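Local coordinates for CELL WALL surface anchor family protein (Streptococcus pneumoniae, PDB 2X9X), which forms the repeating backbone (shaft) subunit of the pneumococcal pilus, and so probably serves in cell adhesion, at residues 388-393 and 408-413; 308-313 and 348-353; 277-282 and 374-379; 293-298 and 358-363. The protein carries 1 engineered substitution. All blocks are in the same frame, centred on the assembly; numbering follows the deposited sequence. Where two conformers were deposited one is given.

Contact 1. Residues 388-393 and 408-413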
loop_
_atom_site.group_PDB
_atom_site.type_symbol
_atom_site.label_atom_id
_atom_site.label_comp_id
_atom_site.label_asym_id
_atom_site.label_seq_id
_atom_site.Cartn_x
_atom_site.Cartn_y
_atom_site.Cartn_z
ATOM N N GLY A 388 -19.533 -1.131 1.845
ATOM C CA GLY A 388 -20.749 -1.613 2.467
ATOM C C GLY A 388 -21.668 -0.513 2.947
ATOM O O GLY A 388 -21.390 0.679 2.763
ATOM N N THR A 389 -22.771 -0.921 3.564
ATOM C CA THR A 389 -23.728 0.014 4.133
ATOM C C THR A 389 -23.553 0.059 5.640
ATOM O O THR A 389 -23.726 -0.952 6.326
ATOM C CB THR A 389 -25.171 -0.393 3.807
ATOM O OG1 THR A 389 -25.320 -0.520 2.387
ATOM C CG2 THR A 389 -26.147 0.644 4.332
ATOM N N TYR A 390 -23.192 1.232 6.151
ATOM C CA TYR A 390 -22.957 1.398 7.577
ATOM C C TYR A 390 -23.872 2.478 8.127
ATOM O O TYR A 390 -24.578 3.150 7.369
ATOM C CB TYR A 390 -21.489 1.749 7.847
ATOM C CG TYR A 390 -20.508 0.761 7.260
ATOM C CD1 TYR A 390 -20.252 -0.454 7.887
ATOM C CD2 TYR A 390 -19.833 1.044 6.082
ATOM C CE1 TYR A 390 -19.351 -1.360 7.351
ATOM C CE2 TYR A 390 -18.932 0.144 5.542
ATOM C CZ TYR A 390 -18.694 -1.052 6.177
ATOM O OH TYR A 390 -17.788 -1.932 5.630
ATOM N N TYR A 391 -23.858 2.645 9.445
ATOM C CA TYR A 391 -24.759 3.587 10.101
ATOM C C TYR A 391 -24.064 4.391 11.196
ATOM O O TYR A 391 -23.491 3.822 12.122
ATOM C CB TYR A 391 -25.954 2.838 10.692
ATOM C CG TYR A 391 -26.768 2.099 9.656
ATOM C CD1 TYR A 391 -27.908 2.668 9.105
ATOM C CD2 TYR A 391 -26.383 0.841 9.213
ATOM C CE1 TYR A 391 -28.650 1.998 8.151
ATOM C CE2 TYR A 391 -27.119 0.162 8.258
ATOM C CZ TYR A 391 -28.251 0.747 7.732
ATOM O OH TYR A 391 -28.989 0.077 6.781
ATOM N N LEU A 392 -24.111 5.716 11.085
ATOM C CA LEU A 392 -23.593 6.572 12.144
ATOM C C LEU A 392 -24.560 6.591 13.316
ATOM O O LEU A 392 -25.776 6.665 13.126
ATOM C CB LEU A 392 -23.442 8.012 11.659
ATOM C CG LEU A 392 -22.234 8.491 10.870
ATOM C CD1 LEU A 392 -22.385 9.998 10.641
ATOM C CD2 LEU A 392 -20.927 8.176 11.584
ATOM N N GLU A 393 -24.018 6.550 14.526
ATOM C CA GLU A 393 -24.812 6.805 15.718
ATOM C C GLU A 393 -24.186 7.936 16.526
ATOM O O GLU A 393 -23.026 7.849 16.935
ATOM C CB GLU A 393 -24.944 5.547 16.578
ATOM C CG GLU A 393 -25.807 5.758 17.811
ATOM C CD GLU A 393 -26.031 4.492 18.611
ATOM O OE1 GLU A 393 -26.314 3.434 18.006
ATOM O OE2 GLU A 393 -25.939 4.558 19.854
ATOM N N GLN A 408 -27.765 7.213 11.075
ATOM C CA GLN A 408 -27.747 7.719 9.711
ATOM C C GLN A 408 -26.968 6.810 8.780
ATOM O O GLN A 408 -25.774 6.578 8.964
ATOM C CB GLN A 408 -27.197 9.137 9.636
ATOM C CG GLN A 408 -27.260 9.702 8.226
ATOM C CD GLN A 408 -27.101 11.205 8.189
ATOM O OE1 GLN A 408 -27.378 11.898 9.169
ATOM N NE2 GLN A 408 -26.655 11.720 7.050
ATOM N N LYS A 409 -27.671 6.304 7.776
ATOM C CA LYS A 409 -27.107 5.394 6.795
ATOM C C LYS A 409 -26.072 6.090 5.919
ATOM O O LYS A 409 -26.256 7.243 5.504
ATOM C CB LYS A 409 -28.239 4.838 5.930
ATOM C CG LYS A 409 -27.831 3.836 4.865
ATOM C CD LYS A 409 -29.058 3.446 4.038
ATOM C CE LYS A 409 -28.764 2.342 3.042
ATOM N NZ LYS A 409 -30.002 1.940 2.311
ATOM N N PHE A 410 -24.971 5.397 5.661
ATOM C CA PHE A 410 -24.029 5.824 4.632
ATOM C C PHE A 410 -23.448 4.636 3.875
ATOM O O PHE A 410 -23.378 3.518 4.393
ATOM C CB PHE A 410 -22.934 6.751 5.183
ATOM C CG PHE A 410 -21.991 6.104 6.172
ATOM C CD1 PHE A 410 -20.759 5.612 5.759
ATOM C CD2 PHE A 410 -22.309 6.045 7.523
ATOM C CE1 PHE A 410 -19.874 5.044 6.671
ATOM C CE2 PHE A 410 -21.433 5.483 8.436
ATOM C CZ PHE A 410 -20.210 4.985 8.010
ATOM N N GLU A 411 -23.071 4.877 2.627
ATOM C CA GLU A 411 -22.521 3.827 1.783
ATOM C C GLU A 411 -21.046 4.075 1.513
ATOM O O GLU A 411 -20.662 5.150 1.053
ATOM C CB GLU A 411 -23.281 3.756 0.457
ATOM C CG GLU A 411 -24.791 3.651 0.599
ATOM C CD GLU A 411 -25.260 2.235 0.848
ATOM O OE1 GLU A 411 -26.492 2.020 0.925
ATOM O OE2 GLU A 411 -24.399 1.338 0.959
ATOM N N VAL A 412 -20.220 3.075 1.806
ATOM C CA VAL A 412 -18.806 3.123 1.457
ATOM C C VAL A 412 -18.613 2.367 0.145
ATOM O O VAL A 412 -19.091 1.238 -0.011
ATOM C CB VAL A 412 -17.943 2.506 2.567
ATOM C CG1 VAL A 412 -16.470 2.457 2.152
ATOM C CG2 VAL A 412 -18.127 3.288 3.871
ATOM N N THR A 413 -17.934 3.008 -0.802
ATOM C CA THR A 413 -17.732 2.462 -2.139
ATOM C C THR A 413 -16.340 2.820 -2.631
ATOM O O THR A 413 -15.591 3.515 -1.944
ATOM C CB THR A 413 -18.720 3.062 -3.150
ATOM O OG1 THR A 413 -18.339 4.418 -3.432
ATOM C CG2 THR A 413 -20.150 3.029 -2.611
#
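Tyr390 and Phe410 face each other in a hydrogen-bonded pair of antiparallel strands, and their side of the sheet is closely packed. Phe410 CG sits between its own backbone N and carbonyl carbon (chi1 66°), which swings the ring across to the other strand. There Tyr390 CB lies over one face of the Phe410 ring, 3.5 Å from Phe410 CZ, while the two ring planes are inclined at 40°. Val412 CG2 meets the edge of the Tyr390 ring, 3.6 Å from Tyr390 CD2, and Leu392 CG packs at 4.0 Å from Phe410 CE2. Largely apolar residues suit this face, where Phe410 also meets Phe268 edge-to-face; Gln408 leads its amide away to Lys437 O.

The other face is more polar and turned to solvent, with Lys409 exposed. Glu411 bends at chi2 so that OE2 accepts a short bond from Thr389 OG1 (2.5 Å) on the syn side, 26° out of the carboxylate plane. The extended Lys409 chain runs beside the Tyr391 ring and packs tightly on Thr389, CE 3.4 Å from Thr389 CG2. The arrangement joins edge strand 408-412 to its inner neighbour 388-394 in the four-stranded sheet of a domain with the prealbumin-like, Cna-B-type fold.

Contact 2. Residues 308-313 and 348-353; sequences QLVVTT and NAAVIA
The methyl group of Ala350 points toward helix 308-313 and is received by Leu309 and Thr313, residues one helical turn apart. Leu309 meets it with its branch point, CG lying 3.8 Å from Ala350 CB, and its CD2 methyl settles almost as close. One turn on, Thr313 brings its oxygen, OG1 standing 3.7 Å from Ala350 CB. Val310 does not aim at the partner helix as these do. Its CB points past that helix, neither toward it nor away, and the contact is made by the branches: CG2 rests 3.6 Å from Ala350 O, against the backbone, and CG1 meets Val351 CG2 at 4.3 Å.

A side chain as small as alanine suits the centre of this contact, since the helix axes are only 8.6 Å apart and the CA atoms of Val310 and Ala350 approach to 5.3 Å. The helices run antiparallel, at 162° between their directions, as in a helical hairpin. Beta-branched Val310 packs beside Ala350 with both branches and also touches Tyr347 and Ala354 of the same partner helix.

Thr313 has chi1 at 58°, which turns its hydroxyl back along its own helix to donate to Leu309 O at 2.8 Å. That carbonyl also accepts from Thr313 N, the two donors arriving from opposite faces of its plane. With the hydroxyl proton spent in this way, threonine can lie against a methyl group without leaving its donor unsatisfied. No hydrogen bond crosses between the two segments, so their attachment rests on van der Waals contact and the burial of apolar surface.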
loop_
_atom_site.group_PDB
_atom_site.type_symbol
_atom_site.label_atom_id
_atom_site.label_comp_id
_atom_site.label_asym_id
_atom_site.label_seq_id
_atom_site.Cartn_x
_atom_site.Cartn_y
_atom_site.Cartn_z
ATOM N N GLN A 308 -2.660 5.289 24.229
ATOM C CA GLN A 308 -2.489 6.470 25.072
ATOM C C GLN A 308 -2.595 7.770 24.274
ATOM O O GLN A 308 -3.177 8.743 24.744
ATOM C CB GLN A 308 -1.142 6.413 25.795
ATOM N N LEU A 309 -2.029 7.792 23.070
ATOM C CA LEU A 309 -2.074 9.006 22.261
ATOM C C LEU A 309 -3.509 9.350 21.854
ATOM O O LEU A 309 -3.884 10.521 21.812
ATOM C CB LEU A 309 -1.166 8.901 21.033
ATOM C CG LEU A 309 -0.950 10.221 20.284
ATOM C CD1 LEU A 309 -0.203 11.230 21.158
ATOM C CD2 LEU A 309 -0.214 9.998 18.959
ATOM N N VAL A 310 -4.317 8.333 21.565
ATOM C CA VAL A 310 -5.724 8.575 21.258
ATOM C C VAL A 310 -6.419 9.261 22.435
ATOM O O VAL A 310 -7.173 10.226 22.258
ATOM C CB VAL A 310 -6.464 7.273 20.900
ATOM C CG1 VAL A 310 -7.959 7.527 20.781
ATOM C CG2 VAL A 310 -5.922 6.700 19.597
ATOM N N VAL A 311 -6.155 8.768 23.637
ATOM C CA VAL A 311 -6.770 9.318 24.837
ATOM C C VAL A 311 -6.330 10.756 25.123
ATOM O O VAL A 311 -7.166 11.635 25.357
ATOM C CB VAL A 311 -6.472 8.445 26.067
ATOM C CG1 VAL A 311 -6.979 9.119 27.336
ATOM C CG2 VAL A 311 -7.103 7.071 25.903
ATOM N N THR A 312 -5.025 11.007 25.095
ATOM C CA THR A 312 -4.510 12.333 25.426
ATOM C C THR A 312 -4.899 13.387 24.390
ATOM O O THR A 312 -5.211 14.523 24.746
ATOM C CB THR A 312 -2.979 12.330 25.635
ATOM O OG1 THR A 312 -2.562 13.596 26.163
ATOM C CG2 THR A 312 -2.257 12.065 24.324
ATOM N N THR A 313 -4.892 13.017 23.111
ATOM C CA THR A 313 -5.304 13.969 22.079
ATOM C C THR A 313 -6.806 14.231 22.166
ATOM O O THR A 313 -7.266 15.346 21.893
ATOM C CB THR A 313 -4.896 13.539 20.648
ATOM O OG1 THR A 313 -5.456 12.256 20.337
ATOM C CG2 THR A 313 -3.376 13.478 20.518
ATOM N N ASN A 348 -7.544 12.998 15.079
ATOM C CA ASN A 348 -7.780 12.197 13.883
ATOM C C ASN A 348 -6.538 11.402 13.465
ATOM O O ASN A 348 -6.627 10.218 13.133
ATOM C CB ASN A 348 -8.260 13.093 12.737
ATOM C CG ASN A 348 -8.593 12.314 11.477
ATOM O OD1 ASN A 348 -9.576 11.566 11.429
ATOM N ND2 ASN A 348 -7.785 12.502 10.439
ATOM N N ALA A 349 -5.381 12.057 13.491
ATOM C CA ALA A 349 -4.125 11.401 13.141
ATOM C C ALA A 349 -3.792 10.278 14.124
ATOM O O ALA A 349 -3.344 9.203 13.718
ATOM C CB ALA A 349 -3.000 12.417 13.078
ATOM N N ALA A 350 -4.023 10.517 15.414
ATOM C CA ALA A 350 -3.763 9.494 16.433
ATOM C C ALA A 350 -4.692 8.296 16.261
ATOM O O ALA A 350 -4.282 7.144 16.443
ATOM C CB ALA A 350 -3.906 10.078 17.834
ATOM N N VAL A 351 -5.944 8.576 15.916
ATOM C CA VAL A 351 -6.928 7.528 15.651
ATOM C C VAL A 351 -6.522 6.667 14.449
ATOM O O VAL A 351 -6.587 5.434 14.497
ATOM C CB VAL A 351 -8.336 8.136 15.443
ATOM C CG1 VAL A 351 -9.297 7.128 14.798
ATOM C CG2 VAL A 351 -8.883 8.659 16.773
ATOM N N ILE A 352 -6.089 7.314 13.375
ATOM C CA ILE A 352 -5.641 6.584 12.193
ATOM C C ILE A 352 -4.430 5.713 12.532
ATOM O O ILE A 352 -4.358 4.549 12.126
ATOM C CB ILE A 352 -5.332 7.543 11.031
ATOM C CG1 ILE A 352 -6.630 8.174 10.521
ATOM C CG2 ILE A 352 -4.618 6.818 9.900
ATOM C CD1 ILE A 352 -6.413 9.372 9.617
ATOM N N ALA A 353 -3.498 6.269 13.305
ATOM C CA ALA A 353 -2.297 5.534 13.702
ATOM C C ALA A 353 -2.619 4.352 14.619
ATOM O O ALA A 353 -1.937 3.325 14.583
ATOM C CB ALA A 353 -1.292 6.469 14.367
#

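Contact 3. Residues 277-282 and 374-379; sequences RLAGAE and SDAQGR
Ser374 reaches into the curve of 277-282 and joins it by both side chain and backbone. Its chi1 of 63° places OG between its own N and carbonyl carbon, where it donates to Leu278 O at 2.7 Å and accepts from Ala281 N at 3.0 Å. Serine suits the spot because one small hydroxyl serves both a carbonyl and an amide. Its backbone adds two more bonds, Gly280 N to Ser374 O (2.8 Å) and Ser374 N to Ala281 O.

Arg277 stretches out from CG to NE, its aliphatic part lying against the Gln377 carbonyl group. The guanidinium then meets that oxygen edge-on and in plane, NH1 to Gln377 O at 2.9 Å, and its nitrogens also bond Glu425 O and Tyr426 O. Asp375, with chi1 at 68°, folds over its own type I turn: OD1 takes Gln377 N in an Asx turn and Arg379 N from its other face, while Arg379 grips OD2 side-on in a salt bridge, through NE (2.9 Å) and NH1. Gly378 closes the turn at positive phi, which glycine tolerates easily.

Backbone bonds from Leu278 and Gly378 to Lys270 tie both loops to strand 260-271. Helix 338-354 packs against the turn, Asp341 OD1 accepting from Ala376 N, and Ala279 touches Tyr324 of helix 304-325.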
loop_
_atom_site.group_PDB
_atom_site.type_symbol
_atom_site.label_atom_id
_atom_site.label_comp_id
_atom_site.label_asym_id
_atom_site.label_seq_id
_atom_site.Cartn_x
_atom_site.Cartn_y
_atom_site.Cartn_z
ATOM N N ARG A 277 -21.935 25.050 10.279
ATOM C CA ARG A 277 -21.120 23.900 10.673
ATOM C C ARG A 277 -20.858 23.851 12.178
ATOM O O ARG A 277 -20.551 24.873 12.799
ATOM C CB ARG A 277 -19.816 23.885 9.875
ATOM C CG ARG A 277 -20.041 23.606 8.398
ATOM C CD ARG A 277 -18.920 24.134 7.533
ATOM N NE ARG A 277 -19.191 23.901 6.116
ATOM C CZ ARG A 277 -18.652 22.921 5.398
ATOM N NH1 ARG A 277 -17.796 22.074 5.960
ATOM N NH2 ARG A 277 -18.964 22.791 4.116
ATOM N N LEU A 278 -20.979 22.655 12.753
ATOM C CA LEU A 278 -20.947 22.483 14.205
ATOM C C LEU A 278 -19.768 21.641 14.692
ATOM O O LEU A 278 -19.536 20.532 14.195
ATOM C CB LEU A 278 -22.245 21.838 14.689
ATOM C CG LEU A 278 -23.547 22.474 14.203
ATOM C CD1 LEU A 278 -24.752 21.691 14.717
ATOM C CD2 LEU A 278 -23.618 23.931 14.635
ATOM N N ALA A 279 -19.057 22.160 15.694
ATOM C CA ALA A 279 -17.901 21.479 16.272
ATOM C C ALA A 279 -18.275 20.639 17.495
ATOM O O ALA A 279 -19.176 20.988 18.254
ATOM C CB ALA A 279 -16.819 22.502 16.651
ATOM N N GLY A 280 -17.581 19.520 17.678
ATOM C CA GLY A 280 -17.695 18.767 18.913
ATOM C C GLY A 280 -18.769 17.699 18.976
ATOM O O GLY A 280 -19.001 17.122 20.037
ATOM N N ALA A 281 -19.430 17.424 17.857
ATOM C CA ALA A 281 -20.372 16.312 17.815
ATOM C C ALA A 281 -19.570 15.015 17.755
ATOM O O ALA A 281 -18.546 14.942 17.069
ATOM C CB ALA A 281 -21.301 16.428 16.617
ATOM N N GLU A 282 -20.023 13.998 18.481
ATOM C CA GLU A 282 -19.300 12.728 18.535
ATOM C C GLU A 282 -20.152 11.572 18.029
ATOM O O GLU A 282 -21.357 11.515 18.301
ATOM C CB GLU A 282 -18.791 12.460 19.956
ATOM C CG GLU A 282 -17.934 13.596 20.510
ATOM C CD GLU A 282 -17.292 13.280 21.853
ATOM O OE1 GLU A 282 -17.479 12.158 22.369
ATOM O OE2 GLU A 282 -16.593 14.162 22.392
ATOM N N SER A 374 -16.500 16.042 15.244
ATOM C CA SER A 374 -16.523 17.087 14.226
ATOM C C SER A 374 -15.641 18.278 14.615
ATOM O O SER A 374 -15.644 18.711 15.770
ATOM C CB SER A 374 -17.962 17.550 13.946
ATOM O OG SER A 374 -18.556 18.134 15.096
ATOM N N ASP A 375 -14.884 18.802 13.654
ATOM C CA ASP A 375 -14.082 20.004 13.899
ATOM C C ASP A 375 -14.925 21.271 13.724
ATOM O O ASP A 375 -16.147 21.189 13.613
ATOM C CB ASP A 375 -12.798 20.024 13.048
ATOM C CG ASP A 375 -13.060 20.190 11.555
ATOM O OD1 ASP A 375 -14.192 20.544 11.159
ATOM O OD2 ASP A 375 -12.107 19.975 10.768
ATOM N N ALA A 376 -14.277 22.432 13.723
ATOM C CA ALA A 376 -14.996 23.704 13.664
ATOM C C ALA A 376 -15.662 23.944 12.309
ATOM O O ALA A 376 -16.493 24.845 12.160
ATOM C CB ALA A 376 -14.072 24.861 14.021
ATOM N N GLN A 377 -15.281 23.141 11.323
ATOM C CA GLN A 377 -15.929 23.168 10.019
ATOM C C GLN A 377 -16.897 21.997 9.894
ATOM O O GLN A 377 -17.344 21.661 8.794
ATOM C CB GLN A 377 -14.886 23.126 8.907
ATOM C CG GLN A 377 -13.856 24.247 9.013
ATOM C CD GLN A 377 -12.649 24.029 8.123
ATOM O OE1 GLN A 377 -11.506 24.163 8.566
ATOM N NE2 GLN A 377 -12.894 23.684 6.865
ATOM N N GLY A 378 -17.210 21.378 11.032
ATOM C CA GLY A 378 -18.164 20.280 11.095
ATOM C C GLY A 378 -17.633 18.955 10.572
ATOM O O GLY A 378 -18.371 17.962 10.512
ATOM N N ARG A 379 -16.352 18.924 10.215
ATOM C CA ARG A 379 -15.793 17.781 9.494
ATOM C C ARG A 379 -15.410 16.601 10.380
ATOM O O ARG A 379 -14.853 16.767 11.468
ATOM C CB ARG A 379 -14.564 18.202 8.681
ATOM C CG ARG A 379 -14.837 19.276 7.640
ATOM C CD ARG A 379 -13.553 19.700 6.948
ATOM N NE ARG A 379 -12.588 20.263 7.890
ATOM C CZ ARG A 379 -11.536 20.989 7.531
ATOM N NH1 ARG A 379 -10.711 21.464 8.455
ATOM N NH2 ARG A 379 -11.311 21.243 6.250
HETATM O O HOH W 1 -18.189 25.604 14.225
#

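Contact 4. Residues 293-298 and 358-363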
loop_
_atom_site.group_PDB
_atom_site.type_symbol
_atom_site.label_atom_id
_atom_site.label_comp_id
_atom_site.label_asym_id
_atom_site.label_seq_id
_atom_site.Cartn_x
_atom_site.Cartn_y
_atom_site.Cartn_z
ATOM N N GLN A 293 -23.521 -4.363 15.797
ATOM C CA GLN A 293 -22.231 -4.126 16.447
ATOM C C GLN A 293 -21.589 -2.808 16.022
ATOM O O GLN A 293 -22.015 -2.178 15.056
ATOM C CB GLN A 293 -21.265 -5.287 16.189
ATOM C CG GLN A 293 -21.753 -6.636 16.706
ATOM C CD GLN A 293 -22.638 -7.354 15.705
ATOM O OE1 GLN A 293 -22.385 -7.317 14.501
ATOM N NE2 GLN A 293 -23.675 -8.022 16.200
ATOM N N TYR A 294 -20.542 -2.420 16.742
ATOM C CA TYR A 294 -19.884 -1.140 16.541
ATOM C C TYR A 294 -18.438 -1.331 16.114
ATOM O O TYR A 294 -17.777 -2.293 16.519
ATOM C CB TYR A 294 -19.952 -0.320 17.828
ATOM C CG TYR A 294 -21.367 -0.141 18.311
ATOM C CD1 TYR A 294 -22.124 0.952 17.908
ATOM C CD2 TYR A 294 -21.958 -1.078 19.145
ATOM C CE1 TYR A 294 -23.427 1.114 18.335
ATOM C CE2 TYR A 294 -23.263 -0.927 19.578
ATOM C CZ TYR A 294 -23.992 0.173 19.170
ATOM O OH TYR A 294 -25.291 0.338 19.593
ATOM N N LEU A 295 -17.950 -0.410 15.291
ATOM C CA LEU A 295 -16.597 -0.506 14.760
ATOM C C LEU A 295 -15.564 -0.167 15.828
ATOM O O LEU A 295 -15.592 0.920 16.403
ATOM C CB LEU A 295 -16.427 0.430 13.561
ATOM C CG LEU A 295 -15.086 0.357 12.832
ATOM C CD1 LEU A 295 -14.969 -0.953 12.070
ATOM C CD2 LEU A 295 -14.923 1.550 11.893
ATOM N N ALA A 296 -14.662 -1.107 16.092
ATOM C CA ALA A 296 -13.595 -0.906 17.069
ATOM C C ALA A 296 -12.241 -1.251 16.468
ATOM O O ALA A 296 -12.150 -2.073 15.548
ATOM C CB ALA A 296 -13.846 -1.760 18.314
ATOM N N ARG A 297 -11.184 -0.625 16.979
ATOM C CA ARG A 297 -9.839 -1.097 16.668
ATOM C C ARG A 297 -9.593 -2.371 17.474
ATOM O O ARG A 297 -10.096 -2.523 18.593
ATOM C CB ARG A 297 -8.760 -0.029 16.933
ATOM C CG ARG A 297 -8.567 0.392 18.398
ATOM C CD ARG A 297 -7.627 1.612 18.503
ATOM N NE ARG A 297 -8.213 2.749 17.801
ATOM C CZ ARG A 297 -9.022 3.640 18.362
ATOM N NH1 ARG A 297 -9.300 3.574 19.662
ATOM N NH2 ARG A 297 -9.537 4.612 17.622
ATOM N N LYS A 298 -8.850 -3.298 16.885
ATOM C CA LYS A 298 -8.544 -4.565 17.547
ATOM C C LYS A 298 -7.493 -4.352 18.639
ATOM O O LYS A 298 -6.354 -3.995 18.352
ATOM C CB LYS A 298 -8.077 -5.600 16.521
ATOM C CG LYS A 298 -7.849 -6.981 17.097
ATOM C CD LYS A 298 -8.305 -8.075 16.139
ATOM C CE LYS A 298 -7.578 -8.005 14.813
ATOM N NZ LYS A 298 -7.874 -9.210 13.979
ATOM N N PHE A 358 -9.403 -3.619 12.368
ATOM C CA PHE A 358 -10.769 -3.385 12.829
ATOM C C PHE A 358 -11.485 -4.671 13.211
ATOM O O PHE A 358 -11.234 -5.739 12.641
ATOM C CB PHE A 358 -11.603 -2.676 11.754
ATOM C CG PHE A 358 -11.235 -1.236 11.538
ATOM C CD1 PHE A 358 -11.196 -0.345 12.598
ATOM C CD2 PHE A 358 -10.969 -0.764 10.262
ATOM C CE1 PHE A 358 -10.870 0.984 12.390
ATOM C CE2 PHE A 358 -10.639 0.563 10.049
ATOM C CZ PHE A 358 -10.593 1.437 11.112
ATOM N N GLU A 359 -12.390 -4.556 14.175
ATOM C CA GLU A 359 -13.332 -5.627 14.458
ATOM C C GLU A 359 -14.660 -5.057 14.939
ATOM O O GLU A 359 -14.740 -3.899 15.350
ATOM C CB GLU A 359 -12.762 -6.600 15.489
ATOM C CG GLU A 359 -12.623 -6.022 16.889
ATOM C CD GLU A 359 -12.073 -7.038 17.868
ATOM O OE1 GLU A 359 -12.032 -8.233 17.512
ATOM O OE2 GLU A 359 -11.685 -6.648 18.990
ATOM N N TRP A 360 -15.699 -5.880 14.880
ATOM C CA TRP A 360 -17.028 -5.471 15.309
ATOM C C TRP A 360 -17.303 -5.951 16.732
ATOM O O TRP A 360 -17.105 -7.128 17.045
ATOM C CB TRP A 360 -18.083 -6.013 14.337
ATOM C CG TRP A 360 -17.952 -5.412 12.964
ATOM C CD1 TRP A 360 -17.394 -5.991 11.862
ATOM C CD2 TRP A 360 -18.367 -4.100 12.560
ATOM N NE1 TRP A 360 -17.444 -5.126 10.795
ATOM C CE2 TRP A 360 -18.035 -3.957 11.197
ATOM C CE3 TRP A 360 -18.991 -3.036 13.217
ATOM C CZ2 TRP A 360 -18.309 -2.791 10.477
ATOM C CZ3 TRP A 360 -19.262 -1.874 12.499
ATOM C CH2 TRP A 360 -18.920 -1.763 11.145
ATOM N N VAL A 361 -17.740 -5.032 17.590
ATOM C CA VAL A 361 -18.015 -5.353 18.988
ATOM C C VAL A 361 -19.446 -4.998 19.400
ATOM O O VAL A 361 -20.006 -3.993 18.954
ATOM C CB VAL A 361 -16.997 -4.666 19.928
ATOM C CG1 VAL A 361 -15.579 -5.060 19.532
ATOM C CG2 VAL A 361 -17.162 -3.148 19.897
ATOM N N ALA A 362 -20.033 -5.828 20.256
ATOM C CA ALA A 362 -21.421 -5.630 20.676
ATOM C C ALA A 362 -21.606 -4.435 21.615
ATOM O O ALA A 362 -22.666 -3.811 21.621
ATOM C CB ALA A 362 -21.971 -6.901 21.315
ATOM N N ASP A 363 -20.574 -4.117 22.396
ATOM C CA ASP A 363 -20.662 -3.083 23.429
ATOM C C ASP A 363 -20.187 -1.723 22.924
ATOM O O ASP A 363 -18.995 -1.520 22.715
ATOM C CB ASP A 363 -19.825 -3.503 24.644
ATOM C CG ASP A 363 -19.936 -2.530 25.808
ATOM O OD1 ASP A 363 -20.724 -1.563 25.726
ATOM O OD2 ASP A 363 -19.227 -2.739 26.814
HETATM O O HOH W 2 -10.979 -4.475 20.347
#
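With chi1 at -176°, Leu295 carries CG anti to its backbone N and sets its two methyls against a pair of aromatic rings, while Trp360 (chi1 -65°) leans its indole back over the neighbouring strand. The setting is a two-stranded antiparallel beta ribbon, 294-297 with 358-361, in which Leu295 and Trp360 form a non-hydrogen-bonded pair. Leu295 CD1 stands over the face of the six-membered ring of Trp360, 4.2 Å from its centroid, and also touches Phe358 CG; CD2 lies over a face of the Phe358 ring, 4.3 Å from its centroid. These are CH-pi contacts, for which a branched leucine is apt because it offers methyls to both rings. The CE3-CZ3 side of the indole's benzo ring lies close to the backbone, Trp360 CZ3 coming within 3.4 Å of Leu295 N.

The opposite face of the ribbon carries Tyr294, Ala296, Glu359 and Val361. Here the short Ala296 leaves room for Val361, whose CG1 approaches Ala296 CB to 3.9 Å, and the Tyr294 ring turns an edge to Ala362 O. Four backbone bonds hold the strands together, among them Tyr294 N to Val361 O at 2.8 Å. Arg297 points away from the partner strand and gives its NE to Asn355. At this end Glu359 extends beyond CG into a polar margin, where a water molecule bridges the strands, donating to Arg297 O at 2.8 Å and to Glu359 OE2 at 2.7 Å.

How the contacts relate
All four contacts belong to the C-terminal part of the chain. The loops of contact 3 enclose contact 4 in sequence, which in turn encloses contact 2; contact 1 follows them all. The helices of contact 2 thus form an insertion between the strands of contact 4, touching them where Val351 CG1 meets Arg297 NH2. Contact 4 also meets contact 1, Trp360 CZ2 packing on Tyr390 CE1, with centres about 15 Å apart. Contacts 1 and 3, centres about 19 Å apart, share a four-stranded sheet: strand 388-394 pairs with 282-286, which continues from loop 277-282, and strand 372-373 leads into 374-379. All are parts of the same C-terminal region of the pilus subunit.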